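Side-chain contact in N5-Carboxyaminoimidazole ribonucleotide synthetase (Staphylococcus aureus subsp. aureus, PDB 3ORQ), which catalyses the ATP-dependent conversion of 5-aminoimidazole ribonucleotide and bicarbonate to N5-carboxyaminoimidazole ribonucleotide in purine biosynthesis: residues A[55-60]-A[71-76]. Residues are numbered along the deposited sequence; the frame is centred on the assembly and turned at random.
Sequences EFIQAK and GQKCDV
Lys-73 of segment 71-76 reaches across to the edge strand 55-58 and meets Glu-55 in a salt bridge, a compact example of a long side chain that serves charge and packing at once. The two side chains cross at about a right angle. In Glu-55 a chi1 of -167° turns CG away from the backbone nitrogen, and the chain then stays extended, which carries the carboxylate out to the lysine with OE2 offered on its syn side. Lys-73 NZ donates to Glu-55 OE2 over 2.9 Å, from a position 26° out of the carboxylate plane. The lysine runs straight as far as CE and then bends at its last torsion (chi4 -63°), a turn that brings the ammonium group to the acid while the aliphatic part passes close by: Lys-73 CE and CD also lie against Glu-55 OE2, CE at 3.2 Å. The CD methylene is touched from the strand by the tip of Ile-57, whose CD1 lies 4.1 Å from Lys-73 CD. Ile-57 also packs on Leu-70 of helix 64-73 and Val-39 of the adjacent strand, so the polar pair borders a hydrophobic patch. Away from the nucleotide site, the contact lies within the beta-alpha-beta crossover in which helix 64-73 links the outermost strands, 55-58 and 76-79, of the parallel sheet of the Rossmann-like preATP-grasp domain.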
# COMPACT_ATOMS: atom_id res chain seq x y z
N GLU A 55 -17.56 1.34 6.94
CA GLU A 55 -18.95 1.57 6.74
C GLU A 55 -19.18 2.26 5.39
O GLU A 55 -18.38 3.08 4.97
CB GLU A 55 -19.42 2.43 7.90
CG GLU A 55 -20.89 2.56 8.08
CD GLU A 55 -21.22 2.96 9.51
OE1 GLU A 55 -20.33 2.89 10.42
OE2 GLU A 55 -22.38 3.35 9.71
N PHE A 56 -20.27 1.90 4.72
CA PHE A 56 -20.60 2.47 3.44
C PHE A 56 -21.97 3.14 3.56
O PHE A 56 -22.94 2.51 4.01
CB PHE A 56 -20.59 1.37 2.36
CG PHE A 56 -21.17 1.82 1.06
CD1 PHE A 56 -20.63 2.88 0.38
CD2 PHE A 56 -22.29 1.17 0.51
CE1 PHE A 56 -21.21 3.31 -0.83
CE2 PHE A 56 -22.86 1.61 -0.70
CZ PHE A 56 -22.33 2.65 -1.36
N ILE A 57 -22.04 4.42 3.22
CA ILE A 57 -23.28 5.16 3.17
C ILE A 57 -23.60 5.45 1.69
O ILE A 57 -22.89 6.23 1.02
CB ILE A 57 -23.21 6.48 3.90
CG1 ILE A 57 -22.97 6.29 5.41
CG2 ILE A 57 -24.50 7.29 3.65
CD1 ILE A 57 -22.65 7.64 6.14
N GLN A 58 -24.64 4.80 1.18
CA GLN A 58 -25.04 5.01 -0.21
C GLN A 58 -26.01 6.20 -0.23
O GLN A 58 -27.10 6.13 0.34
CB GLN A 58 -25.70 3.75 -0.81
CG GLN A 58 -26.11 3.96 -2.27
CD GLN A 58 -26.68 2.70 -2.98
OE1 GLN A 58 -26.98 1.69 -2.35
NE2 GLN A 58 -26.82 2.79 -4.30
N ALA A 59 -25.58 7.29 -0.86
CA ALA A 59 -26.39 8.48 -1.00
C ALA A 59 -25.76 9.42 -2.02
O ALA A 59 -24.56 9.36 -2.28
CB ALA A 59 -26.53 9.17 0.35
N LYS A 60 -26.56 10.30 -2.59
CA LYS A 60 -26.04 11.32 -3.51
C LYS A 60 -25.24 12.38 -2.76
O LYS A 60 -25.40 12.57 -1.54
CB LYS A 60 -27.18 12.00 -4.29
CG LYS A 60 -28.02 11.03 -5.11
CD LYS A 60 -29.02 11.76 -5.98
CE LYS A 60 -29.69 10.75 -6.88
NZ LYS A 60 -30.38 11.43 -8.01
N GLY A 71 -21.09 12.91 8.99
CA GLY A 71 -20.47 13.73 10.02
C GLY A 71 -20.67 13.20 11.42
O GLY A 71 -19.77 13.33 12.25
N GLN A 72 -21.84 12.62 11.71
CA GLN A 72 -22.10 12.03 13.01
C GLN A 72 -21.16 10.84 13.30
O GLN A 72 -20.88 10.55 14.46
CB GLN A 72 -23.56 11.57 13.14
CG GLN A 72 -24.56 12.70 13.45
CD GLN A 72 -24.40 13.25 14.87
OE1 GLN A 72 -24.51 12.51 15.86
NE2 GLN A 72 -24.15 14.57 14.98
N LYS A 73 -20.71 10.16 12.26
CA LYS A 73 -19.89 8.95 12.45
C LYS A 73 -18.39 9.20 12.49
O LYS A 73 -17.63 8.31 12.85
CB LYS A 73 -20.19 7.95 11.34
CG LYS A 73 -21.62 7.45 11.33
CD LYS A 73 -21.94 6.64 10.08
CE LYS A 73 -23.42 6.32 10.01
NZ LYS A 73 -23.80 5.48 11.16
N CYS A 74 -17.96 10.40 12.13
CA CYS A 74 -16.55 10.63 11.79
C CYS A 74 -15.92 11.67 12.68
O CYS A 74 -16.62 12.57 13.19
CB CYS A 74 -16.42 11.10 10.32
SG CYS A 74 -16.96 9.83 9.14
N ASP A 75 -14.61 11.58 12.85
CA ASP A 75 -13.88 12.61 13.61
C ASP A 75 -13.28 13.65 12.68
O ASP A 75 -12.92 14.76 13.12
CB ASP A 75 -12.79 11.94 14.45
CG ASP A 75 -13.35 10.92 15.40
OD1 ASP A 75 -14.06 11.32 16.34
OD2 ASP A 75 -13.13 9.73 15.20
N VAL A 76 -13.13 13.29 11.41
CA VAL A 76 -12.68 14.22 10.37
C VAL A 76 -13.35 13.85 9.07
O VAL A 76 -13.59 12.68 8.83
CB VAL A 76 -11.11 14.24 10.22
CG1 VAL A 76 -10.59 12.92 9.72
CG2 VAL A 76 -10.69 15.32 9.27